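Local coordinates for protein exopolyphosphatase (Cytophaga hutchinsonii, PDB 3MDQ) that probably hydrolyses inorganic polyphosphate from its chain ends, releasing orthophosphate, as a member of the Ppx/GppA phosphatases within the actin-like ATPase clan, at residues S36-G41 against D56-T61; K64-L69 against K100-D105; A115-R120 against Y297-G302; P242-L247 against L279-L284; Q250-T255 against M272-I277. One frame throughout, in Å; residues are numbered along the deposited sequence. Where two conformers were deposited one is given.

Contact 1: S36-G41 against D56-T61; sequences SAVGLG and DRALDT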
# COMPACT_ATOMS: atom_id res chain seq x y z
N SER A 36 -8.88 8.91 -2.27
CA SER A 36 -8.66 10.33 -2.47
C SER A 36 -7.18 10.59 -2.32
O SER A 36 -6.56 10.15 -1.34
CB SER A 36 -9.47 11.07 -1.40
OG SER A 36 -9.21 12.47 -1.38
N ALA A 37 -6.60 11.29 -3.31
CA ALA A 37 -5.19 11.62 -3.27
C ALA A 37 -5.00 12.81 -2.31
O ALA A 37 -5.71 13.84 -2.41
CB ALA A 37 -4.68 11.96 -4.69
N VAL A 38 -4.17 12.61 -1.30
CA VAL A 38 -3.94 13.58 -0.26
C VAL A 38 -2.50 14.07 -0.25
O VAL A 38 -2.25 15.24 0.02
CB VAL A 38 -4.29 12.99 1.14
CG1 VAL A 38 -3.81 13.90 2.28
CG2 VAL A 38 -5.83 12.78 1.23
N GLY A 39 -1.52 13.21 -0.52
CA GLY A 39 -0.15 13.68 -0.49
C GLY A 39 0.28 14.17 0.86
O GLY A 39 0.85 15.24 0.97
N LEU A 40 0.06 13.35 1.87
CA LEU A 40 0.43 13.66 3.24
C LEU A 40 1.94 13.80 3.38
O LEU A 40 2.46 14.50 4.26
CB LEU A 40 -0.15 12.57 4.18
CG LEU A 40 -0.46 12.94 5.59
CD1 LEU A 40 -1.37 14.19 5.69
CD2 LEU A 40 -1.03 11.69 6.27
N GLY A 41 2.68 13.10 2.54
CA GLY A 41 4.15 13.10 2.64
C GLY A 41 4.81 14.25 1.89
O GLY A 41 5.94 14.65 2.20
N ASP A 56 -4.17 20.38 5.51
CA ASP A 56 -5.41 20.91 4.96
C ASP A 56 -6.04 19.97 3.92
O ASP A 56 -7.27 19.77 3.90
CB ASP A 56 -5.17 22.30 4.36
CG ASP A 56 -5.04 23.36 5.42
OD1 ASP A 56 -5.35 23.06 6.60
OD2 ASP A 56 -4.60 24.47 5.09
N ARG A 57 -5.22 19.35 3.07
CA ARG A 57 -5.73 18.34 2.13
C ARG A 57 -6.32 17.14 2.89
O ARG A 57 -7.37 16.61 2.53
CB ARG A 57 -4.66 17.86 1.13
CG ARG A 57 -4.22 18.92 0.14
CD ARG A 57 -3.26 18.36 -0.91
NE ARG A 57 -1.98 17.88 -0.41
CZ ARG A 57 -0.88 18.60 -0.29
NH1 ARG A 57 -0.84 19.90 -0.62
NH2 ARG A 57 0.24 18.02 0.11
N ALA A 58 -5.61 16.69 3.92
CA ALA A 58 -6.08 15.57 4.74
C ALA A 58 -7.46 15.86 5.37
O ALA A 58 -8.36 15.02 5.31
CB ALA A 58 -5.04 15.17 5.86
N LEU A 59 -7.61 17.05 5.94
CA LEU A 59 -8.88 17.44 6.54
C LEU A 59 -9.99 17.56 5.50
O LEU A 59 -11.12 17.15 5.75
CB LEU A 59 -8.79 18.75 7.34
CG LEU A 59 -8.44 18.61 8.81
CD1 LEU A 59 -9.62 18.03 9.55
CD2 LEU A 59 -7.22 17.76 9.03
N ASP A 60 -9.67 18.11 4.34
CA ASP A 60 -10.66 18.19 3.26
C ASP A 60 -11.18 16.80 2.94
O ASP A 60 -12.38 16.55 2.90
CB ASP A 60 -10.01 18.79 2.01
CG ASP A 60 -10.98 18.89 0.84
OD1 ASP A 60 -12.06 19.48 1.01
OD2 ASP A 60 -10.65 18.39 -0.26
N THR A 61 -10.27 15.87 2.76
CA THR A 61 -10.65 14.51 2.41
C THR A 61 -11.44 13.85 3.54
O THR A 61 -12.44 13.19 3.28
CB THR A 61 -9.42 13.67 2.06
OG1 THR A 61 -8.90 14.14 0.80
CG2 THR A 61 -9.74 12.18 1.93
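Ser-36, Val-38, Gly-39 and Leu-40 lie against Arg-57, Ala-58 and Thr-61, where helix 52-71 covers the end of strand 27-37 and the turn after it. This is a helix-on-sheet layer of the actin-like fold, in the domain whose five-stranded sheet has 27-37 at one edge. The tight part is centred on Val-38. Its CG1 methyl lies against the helix backbone, 3.7 Å from Ala-58 N, while CG2 leans across Thr-61, at 3.4 Å from OG1. CG1 lies anti to the valine backbone N (chi1 170°), which spreads the two methyls so that one faces each helical neighbour. Leu-40 adds its CD1, 3.8 Å from Ala-58 CB, and Phe-16 of strand 15-24 closes this buried side against Val-38, Leu-40, Ala-58 and Thr-61.

Arg-57 belongs to the looser, partly exposed side. Its chain leaves the helix, bends at chi3 (-64°) and turns one edge of the guanidinium to the turn, so that two successive backbone carbonyls lie in its plane. NE donates to Val-38 O at 2.7 Å, and NH2 to Gly-39 O at 3.0 Å, approaching this second oxygen from above its carbonyl plane. Two bonds along one edge are likely to fix the rotation of the guanidinium against the turn, where Gly-39 has positive phi. At the strand end the link is a hydroxyl pair: Ser-36 OG donates to Thr-61 OG1 at 2.8 Å, with Thr-61 CG2 3.5 Å from Ser-36 CB.

Contact 2: K64-L69 against K100-D105; sequences KFRVIL and KEVNID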
# COMPACT_ATOMS: atom_id res chain seq x y z
N LYS A 64 -15.02 14.98 3.60
CA LYS A 64 -15.76 14.25 2.61
C LYS A 64 -16.06 12.80 2.99
O LYS A 64 -17.17 12.30 2.79
CB LYS A 64 -15.06 14.33 1.26
CG LYS A 64 -15.09 15.74 0.69
CD LYS A 64 -14.22 15.87 -0.57
CE LYS A 64 -14.20 17.32 -1.05
NZ LYS A 64 -13.19 17.55 -2.10
N PHE A 65 -15.07 12.11 3.57
CA PHE A 65 -15.29 10.75 4.03
C PHE A 65 -16.32 10.70 5.16
O PHE A 65 -17.13 9.79 5.21
CB PHE A 65 -13.97 10.14 4.53
CG PHE A 65 -13.02 9.65 3.42
CD1 PHE A 65 -13.24 9.90 2.05
CD2 PHE A 65 -11.84 9.01 3.77
CE1 PHE A 65 -12.34 9.42 1.07
CE2 PHE A 65 -10.95 8.53 2.77
CZ PHE A 65 -11.21 8.73 1.47
N ARG A 66 -16.29 11.69 6.05
CA ARG A 66 -17.27 11.74 7.15
C ARG A 66 -18.69 11.85 6.58
O ARG A 66 -19.60 11.14 7.04
CB ARG A 66 -16.94 12.90 8.08
CG ARG A 66 -17.99 13.17 9.15
CD ARG A 66 -18.01 12.17 10.29
NE ARG A 66 -19.33 12.06 10.91
CZ ARG A 66 -19.61 11.95 12.21
NH1 ARG A 66 -18.70 12.11 13.16
NH2 ARG A 66 -20.86 11.75 12.56
N VAL A 67 -18.88 12.68 5.54
CA VAL A 67 -20.20 12.75 4.92
C VAL A 67 -20.62 11.37 4.41
O VAL A 67 -21.75 10.97 4.59
CB VAL A 67 -20.26 13.76 3.75
CG1 VAL A 67 -21.59 13.61 2.99
CG2 VAL A 67 -20.09 15.19 4.27
N ILE A 68 -19.72 10.69 3.71
CA ILE A 68 -20.07 9.38 3.13
C ILE A 68 -20.40 8.36 4.23
O ILE A 68 -21.35 7.60 4.13
CB ILE A 68 -18.95 8.85 2.21
CG1 ILE A 68 -18.73 9.77 1.01
CG2 ILE A 68 -19.30 7.43 1.76
CD1 ILE A 68 -17.44 9.58 0.28
N LEU A 69 -19.63 8.38 5.31
CA LEU A 69 -19.92 7.51 6.46
C LEU A 69 -21.34 7.76 7.00
O LEU A 69 -22.11 6.84 7.28
CB LEU A 69 -18.88 7.74 7.56
CG LEU A 69 -17.53 7.15 7.29
CD1 LEU A 69 -16.49 7.74 8.31
CD2 LEU A 69 -17.54 5.61 7.42
N LYS A 100 -11.52 17.38 16.20
CA LYS A 100 -12.36 18.57 16.29
C LYS A 100 -13.31 18.66 15.11
O LYS A 100 -14.50 18.95 15.29
CB LYS A 100 -11.49 19.82 16.38
CG LYS A 100 -12.29 21.14 16.46
CD LYS A 100 -11.37 22.28 16.91
CE LYS A 100 -11.78 23.63 16.33
NZ LYS A 100 -10.61 24.56 16.34
N GLU A 101 -12.80 18.42 13.92
CA GLU A 101 -13.57 18.68 12.68
C GLU A 101 -14.63 17.65 12.38
O GLU A 101 -15.73 18.01 11.95
CB GLU A 101 -12.61 18.76 11.54
CG GLU A 101 -13.11 19.41 10.29
CD GLU A 101 -13.21 20.93 10.38
OE1 GLU A 101 -12.52 21.57 11.22
OE2 GLU A 101 -14.01 21.47 9.58
N VAL A 102 -14.31 16.37 12.55
CA VAL A 102 -15.19 15.28 12.13
C VAL A 102 -15.45 14.22 13.23
O VAL A 102 -16.13 13.22 13.02
CB VAL A 102 -14.68 14.58 10.84
CG1 VAL A 102 -14.71 15.58 9.67
CG2 VAL A 102 -13.25 13.95 11.02
N ASN A 103 -14.92 14.46 14.43
CA ASN A 103 -15.15 13.55 15.56
C ASN A 103 -14.75 12.13 15.29
O ASN A 103 -15.46 11.20 15.67
CB ASN A 103 -16.60 13.64 16.05
CG ASN A 103 -16.76 13.11 17.48
OD1 ASN A 103 -15.82 13.17 18.29
ND2 ASN A 103 -17.93 12.58 17.80
N ILE A 104 -13.59 11.95 14.66
CA ILE A 104 -13.02 10.63 14.40
C ILE A 104 -11.68 10.62 15.17
O ILE A 104 -10.92 11.60 15.11
CB ILE A 104 -12.83 10.40 12.90
CG1 ILE A 104 -14.20 10.23 12.21
CG2 ILE A 104 -11.93 9.16 12.64
CD1 ILE A 104 -14.14 10.30 10.68
N ASP A 105 -11.40 9.53 15.88
CA ASP A 105 -10.12 9.38 16.60
C ASP A 105 -9.20 8.51 15.75
O ASP A 105 -9.53 7.40 15.37
CB ASP A 105 -10.28 8.81 18.02
CG ASP A 105 -10.96 9.81 18.97
OD1 ASP A 105 -10.31 10.74 19.55
OD2 ASP A 105 -12.17 9.68 19.11
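Arg-66 sends CG opposite its backbone N (chi1 172°) and then folds at chi2 (75°), which lays its aliphatic part along Val-102 before the guanidinium turns to the end of helix 91-102. CB rests 3.8 Å from Val-102 CG1, and the arginine chain and the valine run alongside one another, pointing opposite ways. At the far end NH1 donates to Val-102 O at 2.8 Å, with that oxygen close to the guanidinium plane and the donor tilted well off the carbonyl plane. This carbonyl belongs to the last helical residue; Asn-103 then leaves the helix with positive phi, its CB at the same guanidinium edge. NE of Arg-66 is held by a salt bridge to Asp-70, one turn further along its own helix, which probably fixes how the guanidinium is turned. An alanine here would remove the whole arm and is likely to leave Val-102 O without this donor and Asp-70 without its mate.

On the side facing the sheet, Leu-69 CD1 meets Ile-104 CD1 at 4.2 Å. The contact thus ties helix 52-71 to the exit of helix 91-102, with Leu-69 and Ile-104 both touching strand 76-81, at Val-77 and Ala-79.

Contact 3: A115-R120 against Y297-G302; sequences AELIFR and YSLKEG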
# COMPACT_ATOMS: atom_id res chain seq x y z
N ALA A 115 2.03 -4.22 9.07
CA ALA A 115 2.36 -5.41 8.31
C ALA A 115 1.43 -6.59 8.64
O ALA A 115 0.93 -7.30 7.74
CB ALA A 115 3.83 -5.79 8.54
N GLU A 116 1.19 -6.80 9.92
CA GLU A 116 0.28 -7.89 10.35
C GLU A 116 -1.10 -7.71 9.76
O GLU A 116 -1.75 -8.68 9.31
CB GLU A 116 0.23 -7.96 11.87
CG GLU A 116 1.54 -8.37 12.48
CD GLU A 116 1.60 -8.14 13.97
OE1 GLU A 116 0.68 -7.55 14.57
OE2 GLU A 116 2.64 -8.51 14.54
N LEU A 117 -1.62 -6.49 9.83
CA LEU A 117 -2.97 -6.23 9.37
C LEU A 117 -3.05 -6.37 7.86
O LEU A 117 -4.00 -6.96 7.34
CB LEU A 117 -3.43 -4.84 9.83
CG LEU A 117 -3.61 -4.65 11.32
CD1 LEU A 117 -3.70 -3.15 11.63
CD2 LEU A 117 -4.89 -5.39 11.81
N ILE A 118 -2.07 -5.85 7.14
CA ILE A 118 -2.01 -6.05 5.69
C ILE A 118 -2.09 -7.55 5.37
O ILE A 118 -2.86 -7.97 4.48
CB ILE A 118 -0.75 -5.44 5.07
CG1 ILE A 118 -0.86 -3.91 5.12
CG2 ILE A 118 -0.54 -5.97 3.64
CD1 ILE A 118 0.47 -3.18 4.97
N PHE A 119 -1.28 -8.35 6.05
CA PHE A 119 -1.26 -9.79 5.74
C PHE A 119 -2.60 -10.47 6.02
O PHE A 119 -2.98 -11.40 5.27
CB PHE A 119 -0.12 -10.53 6.44
CG PHE A 119 0.26 -11.82 5.79
CD1 PHE A 119 0.90 -11.84 4.55
CD2 PHE A 119 -0.01 -13.02 6.41
CE1 PHE A 119 1.29 -13.03 3.96
CE2 PHE A 119 0.42 -14.23 5.82
CZ PHE A 119 1.04 -14.22 4.63
N ARG A 120 -3.34 -10.01 7.03
CA ARG A 120 -4.69 -10.57 7.23
C ARG A 120 -5.57 -10.30 6.01
O ARG A 120 -6.37 -11.16 5.64
CB ARG A 120 -5.34 -9.98 8.49
CG ARG A 120 -6.76 -10.43 8.70
CD ARG A 120 -6.83 -11.92 9.05
NE ARG A 120 -8.20 -12.43 9.15
CZ ARG A 120 -8.93 -12.88 8.14
NH1 ARG A 120 -8.49 -12.87 6.89
NH2 ARG A 120 -10.15 -13.33 8.40
N TYR A 297 -6.67 -6.82 -1.96
CA TYR A 297 -6.87 -6.44 -0.54
C TYR A 297 -5.56 -6.02 0.08
O TYR A 297 -4.50 -6.58 -0.21
CB TYR A 297 -7.40 -7.62 0.26
CG TYR A 297 -8.83 -8.03 0.00
CD1 TYR A 297 -9.58 -7.48 -1.04
CD2 TYR A 297 -9.42 -8.99 0.80
CE1 TYR A 297 -10.88 -7.87 -1.24
CE2 TYR A 297 -10.71 -9.37 0.61
CZ TYR A 297 -11.43 -8.81 -0.43
OH TYR A 297 -12.74 -9.22 -0.61
N SER A 298 -5.61 -5.02 0.95
CA SER A 298 -4.45 -4.52 1.63
C SER A 298 -4.88 -4.08 3.06
O SER A 298 -5.72 -4.73 3.67
CB SER A 298 -3.77 -3.42 0.82
OG SER A 298 -4.60 -2.31 0.60
N LEU A 299 -4.29 -3.02 3.59
CA LEU A 299 -4.53 -2.67 4.98
C LEU A 299 -6.00 -2.54 5.37
O LEU A 299 -6.41 -3.07 6.40
CB LEU A 299 -3.79 -1.37 5.36
CG LEU A 299 -4.01 -0.84 6.78
CD1 LEU A 299 -3.50 -1.82 7.81
CD2 LEU A 299 -3.29 0.53 6.90
N LYS A 300 -6.79 -1.81 4.58
CA LYS A 300 -8.17 -1.53 4.98
C LYS A 300 -8.99 -2.83 5.13
O LYS A 300 -9.78 -2.98 6.07
CB LYS A 300 -8.83 -0.54 4.02
CG LYS A 300 -9.07 -1.01 2.61
CD LYS A 300 -9.32 0.13 1.59
CE LYS A 300 -9.70 -0.40 0.14
NZ LYS A 300 -8.59 -1.19 -0.38
N GLU A 301 -8.77 -3.76 4.21
CA GLU A 301 -9.40 -5.06 4.31
C GLU A 301 -8.86 -5.88 5.48
O GLU A 301 -9.61 -6.58 6.15
CB GLU A 301 -9.31 -5.87 3.03
CG GLU A 301 -10.16 -5.32 1.89
CD GLU A 301 -9.54 -4.22 1.09
OE1 GLU A 301 -8.32 -3.93 1.20
OE2 GLU A 301 -10.32 -3.60 0.28
N GLY A 302 -7.56 -5.79 5.74
CA GLY A 302 -7.04 -6.46 6.91
C GLY A 302 -7.61 -5.97 8.21
O GLY A 302 -7.83 -6.75 9.12
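Backbone meets backbone where Gly-302 CA lies 3.1 Å from Leu-117 O, in a CA-H...O contact. The glycine makes this approach possible: a CB at this position would run into Leu-117 O. Arg-120 CG lies beside the same residue, 3.9 Å from Gly-302 O.

Apolar contacts carry the other end. Leu-299 CG stands opposite its backbone N (chi1 177°), which carries CD1 against the base of Leu-117, 3.6 Å from its CB. Ile-118 CG1 lies over the first turn of helix 299-309, 3.9 Å from Leu-299 CB.

Helix 111-125 follows the first domain's sheet, and helix 299-309 comes after the last strand of the second. Such a pair of helices meeting between two domains is the hinge element of actin-like proteins, and its role here is probably the same.

No hydrogen bond joins the two segments; the polar side-chain bonds lie within 297-302. Ser-298 N donates to Glu-301 OE1 at 2.9 Å, meeting the carboxylate on its anti side and out of its plane. Lys-300 NZ binds Glu-301 OE2 at 3.0 Å through the syn lone pair, a salt bridge. Arg-120 forms a separate salt bridge to Asp-309, joining the two helices.

Contact 4: P242-L247 against L279-L284; sequences PDFNRL and LIEHVL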
# COMPACT_ATOMS: atom_id res chain seq x y z
N PRO A 242 7.49 -12.60 -17.32
CA PRO A 242 7.62 -11.85 -18.59
C PRO A 242 6.77 -10.59 -18.67
O PRO A 242 7.22 -9.56 -19.20
CB PRO A 242 7.22 -12.87 -19.64
CG PRO A 242 7.63 -14.14 -19.06
CD PRO A 242 7.28 -14.04 -17.58
N ASP A 243 5.53 -10.66 -18.16
CA ASP A 243 4.69 -9.48 -18.14
C ASP A 243 5.27 -8.39 -17.22
O ASP A 243 5.28 -7.22 -17.58
CB ASP A 243 3.24 -9.85 -17.83
CG ASP A 243 2.48 -10.39 -19.09
OD1 ASP A 243 2.96 -10.29 -20.25
OD2 ASP A 243 1.37 -10.83 -18.97
N PHE A 244 5.78 -8.79 -16.06
CA PHE A 244 6.43 -7.85 -15.15
C PHE A 244 7.62 -7.22 -15.84
O PHE A 244 7.83 -5.99 -15.76
CB PHE A 244 6.92 -8.51 -13.84
CG PHE A 244 7.69 -7.56 -12.99
CD1 PHE A 244 7.03 -6.54 -12.31
CD2 PHE A 244 9.07 -7.61 -12.96
CE1 PHE A 244 7.75 -5.63 -11.56
CE2 PHE A 244 9.79 -6.67 -12.22
CZ PHE A 244 9.12 -5.70 -11.55
N ASN A 245 8.43 -8.02 -16.50
CA ASN A 245 9.61 -7.42 -17.15
C ASN A 245 9.27 -6.48 -18.31
O ASN A 245 10.00 -5.51 -18.55
CB ASN A 245 10.61 -8.51 -17.52
CG ASN A 245 11.37 -9.05 -16.30
OD1 ASN A 245 11.88 -8.27 -15.44
ND2 ASN A 245 11.45 -10.36 -16.20
N ARG A 246 8.18 -6.72 -19.02
CA ARG A 246 7.71 -5.77 -20.02
C ARG A 246 7.32 -4.45 -19.37
O ARG A 246 7.71 -3.37 -19.85
CB ARG A 246 6.52 -6.32 -20.82
CG ARG A 246 6.09 -5.43 -22.01
CD ARG A 246 4.68 -5.76 -22.51
NE ARG A 246 3.64 -5.23 -21.62
CZ ARG A 246 2.92 -5.93 -20.75
NH1 ARG A 246 3.05 -7.25 -20.61
NH2 ARG A 246 2.01 -5.31 -20.01
N LEU A 247 6.58 -4.54 -18.27
CA LEU A 247 6.15 -3.34 -17.57
C LEU A 247 7.34 -2.61 -16.99
O LEU A 247 7.38 -1.38 -17.03
CB LEU A 247 5.18 -3.71 -16.45
CG LEU A 247 3.81 -4.24 -16.90
CD1 LEU A 247 3.05 -4.98 -15.75
CD2 LEU A 247 3.01 -3.06 -17.52
N LEU A 279 12.40 -1.43 -6.81
CA LEU A 279 12.34 -2.21 -5.55
C LEU A 279 11.75 -3.59 -5.78
O LEU A 279 12.26 -4.57 -5.25
CB LEU A 279 11.53 -1.46 -4.47
CG LEU A 279 11.38 -2.14 -3.13
CD1 LEU A 279 12.76 -2.47 -2.55
CD2 LEU A 279 10.55 -1.28 -2.18
N ILE A 280 10.71 -3.68 -6.58
CA ILE A 280 10.10 -4.98 -6.88
C ILE A 280 11.11 -5.89 -7.59
O ILE A 280 11.26 -7.07 -7.22
CB ILE A 280 8.81 -4.85 -7.73
CG1 ILE A 280 7.75 -4.04 -7.00
CG2 ILE A 280 8.24 -6.26 -8.05
CD1 ILE A 280 6.55 -3.58 -7.92
N GLU A 281 11.81 -5.34 -8.58
CA GLU A 281 12.83 -6.10 -9.29
C GLU A 281 13.87 -6.59 -8.27
O GLU A 281 14.23 -7.77 -8.27
CB GLU A 281 13.45 -5.26 -10.41
CG GLU A 281 14.63 -5.91 -11.12
CD GLU A 281 14.26 -7.00 -12.08
OE1 GLU A 281 13.08 -7.32 -12.23
OE2 GLU A 281 15.20 -7.54 -12.69
N HIS A 282 14.32 -5.69 -7.39
CA HIS A 282 15.32 -6.05 -6.39
C HIS A 282 14.86 -7.24 -5.57
O HIS A 282 15.61 -8.20 -5.36
CB HIS A 282 15.57 -4.85 -5.48
CG HIS A 282 16.76 -5.01 -4.61
ND1 HIS A 282 17.99 -4.50 -4.95
CD2 HIS A 282 16.91 -5.59 -3.40
CE1 HIS A 282 18.86 -4.80 -4.01
NE2 HIS A 282 18.25 -5.48 -3.06
N VAL A 283 13.61 -7.19 -5.12
CA VAL A 283 13.04 -8.29 -4.30
C VAL A 283 12.89 -9.59 -5.10
O VAL A 283 13.20 -10.67 -4.62
CB VAL A 283 11.71 -7.85 -3.64
CG1 VAL A 283 11.05 -9.04 -2.88
CG2 VAL A 283 11.97 -6.67 -2.70
N LEU A 284 12.46 -9.47 -6.35
CA LEU A 284 12.37 -10.63 -7.25
C LEU A 284 13.65 -11.39 -7.39
O LEU A 284 13.62 -12.64 -7.47
CB LEU A 284 11.94 -10.22 -8.65
CG LEU A 284 10.47 -10.19 -8.89
CD1 LEU A 284 10.26 -9.63 -10.30
CD2 LEU A 284 9.85 -11.62 -8.76
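Phe-244 reaches from helix 241-253 to Ile-280, Glu-281 and Leu-284 on helix 267-286. Its CB already points at the partner helix, and CG stands opposite the backbone N (chi1 175°), which carries the ring toward helix 267-286. Past CG the two sides of the ring part company. CD2 meets the end of Leu-284, whose CD1 is 3.5 Å away and comes from the opposite direction. The next atom is CE2. Glu-281 was modelled in two conformers; in one its OE1 lies at the ring edge, 3.4 Å from CE2, with the carboxylate nearly coplanar with the ring, so this contact is tentative. Around the tip, CZ and CE1 share the CG2 methyl of Ile-280, at 3.7 and 3.6 Å respectively, and this isoleucine also packs on Met-136 and Ile-138 of strand 133-138. An alanine in place of Phe-244 would take away the ring and is likely to open a gap between the helices where Ile-280 CG2 and Leu-284 CD1 now meet it.

On the partly exposed side, Asn-245, like Glu-281, was modelled in two conformers. In one of them Asn-245 OD1 accepts a hydrogen bond from Arg-248 NE, and the same nitrogen forms a long, weak ion pair with one conformer of Glu-281.

The axes of 242-247 and 279-284 approach to 11.6 Å and run at 144°, a roughly antiparallel pairing bridged by one large aromatic, among the helices that flank the six-stranded sheet of the second actin-like domain.

Contact 5: Q250-T255 against M272-I277; sequences QLVAST and MVVVAI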
# COMPACT_ATOMS: atom_id res chain seq x y z
N GLN A 250 9.18 -0.78 -19.75
CA GLN A 250 8.34 0.36 -20.17
C GLN A 250 8.45 1.52 -19.16
O GLN A 250 8.72 2.66 -19.53
CB GLN A 250 6.87 -0.07 -20.37
CG GLN A 250 5.93 1.08 -20.60
CD GLN A 250 4.48 0.69 -20.61
OE1 GLN A 250 4.14 -0.49 -20.58
NE2 GLN A 250 3.60 1.70 -20.63
N LEU A 251 8.30 1.22 -17.88
CA LEU A 251 8.28 2.29 -16.89
C LEU A 251 9.67 2.87 -16.63
O LEU A 251 9.79 4.07 -16.44
CB LEU A 251 7.63 1.77 -15.60
CG LEU A 251 6.14 1.53 -15.74
CD1 LEU A 251 5.59 0.68 -14.55
CD2 LEU A 251 5.35 2.84 -15.85
N VAL A 252 10.73 2.05 -16.65
CA VAL A 252 12.09 2.58 -16.50
C VAL A 252 12.42 3.55 -17.66
O VAL A 252 13.10 4.55 -17.46
CB VAL A 252 13.11 1.46 -16.34
CG1 VAL A 252 14.55 1.98 -16.52
CG2 VAL A 252 12.89 0.78 -15.00
N ALA A 253 11.93 3.27 -18.86
CA ALA A 253 12.21 4.14 -20.02
C ALA A 253 11.37 5.42 -20.00
O ALA A 253 11.70 6.37 -20.67
CB ALA A 253 11.96 3.39 -21.34
N SER A 254 10.26 5.41 -19.28
CA SER A 254 9.25 6.44 -19.31
C SER A 254 9.66 7.74 -18.63
O SER A 254 10.45 7.75 -17.68
CB SER A 254 7.92 5.93 -18.70
OG SER A 254 8.02 5.87 -17.27
N THR A 255 9.08 8.84 -19.12
CA THR A 255 9.12 10.08 -18.40
C THR A 255 7.90 10.25 -17.50
O THR A 255 6.87 9.62 -17.70
CB THR A 255 9.20 11.29 -19.36
OG1 THR A 255 7.96 11.38 -20.04
CG2 THR A 255 10.32 11.14 -20.35
N MSE A 272 6.35 8.21 -8.16
CA MSE A 272 7.17 7.22 -7.46
C MSE A 272 7.22 5.83 -8.11
O MSE A 272 8.01 4.98 -7.66
CB MSE A 272 6.67 7.06 -6.03
CG MSE A 272 5.28 6.57 -5.93
SE MSE A 272 5.00 6.03 -4.10
CE MSE A 272 5.31 4.10 -4.33
N VAL A 273 6.42 5.57 -9.14
CA VAL A 273 6.26 4.21 -9.65
C VAL A 273 7.54 3.60 -10.21
O VAL A 273 7.70 2.38 -10.15
CB VAL A 273 5.06 4.10 -10.62
CG1 VAL A 273 5.38 4.72 -11.97
CG2 VAL A 273 4.60 2.64 -10.75
N VAL A 274 8.44 4.43 -10.73
CA VAL A 274 9.70 3.88 -11.27
C VAL A 274 10.63 3.35 -10.13
O VAL A 274 11.15 2.22 -10.20
CB VAL A 274 10.43 4.87 -12.15
CG1 VAL A 274 11.67 4.15 -12.78
CG2 VAL A 274 9.48 5.40 -13.28
N VAL A 275 10.78 4.11 -9.05
CA VAL A 275 11.54 3.58 -7.92
C VAL A 275 10.85 2.38 -7.29
O VAL A 275 11.51 1.44 -6.84
CB VAL A 275 11.90 4.68 -6.87
CG1 VAL A 275 12.85 5.72 -7.52
CG2 VAL A 275 10.68 5.38 -6.28
N ALA A 276 9.52 2.37 -7.29
CA ALA A 276 8.78 1.23 -6.81
C ALA A 276 9.07 -0.02 -7.64
O ALA A 276 9.30 -1.10 -7.07
CB ALA A 276 7.27 1.56 -6.77
N ILE A 277 9.04 0.11 -8.97
CA ILE A 277 9.33 -1.06 -9.83
C ILE A 277 10.78 -1.54 -9.66
O ILE A 277 11.05 -2.73 -9.76
CB ILE A 277 8.92 -0.90 -11.34
CG1 ILE A 277 8.03 -2.11 -11.76
CG2 ILE A 277 10.13 -0.99 -12.24
CD1 ILE A 277 7.13 -1.90 -12.87
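Val-274 is the main bump, pressing into the last turn of helix 241-253 between Leu-251 and Val-252, where that helix packs on helix 267-286 in the second actin-like domain. Its CG2 methyl settles over the backbone, 3.4 Å from Leu-251 O, and CG1 faces Val-252, 4.1 Å from its CA. The torsion explains the split: with CG1 anti to the valine backbone N (chi1 -175°), one methyl lies against Leu-251 O and the other turns toward Val-252 CA.

The opposing helix answers with two bumps of its own. Leu-251 pushes into the hollow between Val-273 and Ile-277, one turn apart. CD2 lies 4.3 Å from Val-273 CG1, and CD1 turns to the end of Ile-277; that meeting looks very close, but Ile-277 was modelled in two conformers and the tightness is doubtful. Val-252 fits between Val-274 and Ile-277, its CG2 lying 4.2 Å from Val-274 CG1. Leu-217 of helix 212-225 packs on both Leu-251 and Ile-277, and Arg-259 from helix 256-260 touches Leu-251, Val-273 and Val-274.

No hydrogen bond crosses between the segments. The one carbonyl pressed by a methyl, Leu-251 O, is gripped from its own side by Ser-254, whose OG donates at 2.7 Å while the backbone N makes a longer bond at 3.2 Å; that hydroxyl is also hydrogen-bonded to Arg-259. Cohesion here therefore rests on the fit of branched aliphatic groups, with the helix-end carbonyl satisfied locally.

The five contacts fall into two pairs and a probable hinge. Contacts 1 and 2 share helix 52-71, with centres 13 Å apart, and touch where Ser-36 CB lies 4.1 Å from Phe-65 CZ. Contacts 4 and 5 join the same two helices of the second domain, centres 11 Å apart, Phe-244 packing on Ile-277. Contact 3 stands between, its centre about 21 Å from that of contact 1 and 23 Å from that of contact 4, whereas the centres of contacts 2 and 4 are 39 Å apart. In actin-like enzymes the active site lies in the interdomain cleft, here probably near contact 3; a glycerol, probably from the crystallisation liquor, is hydrogen-bonded to Tyr-297 OH.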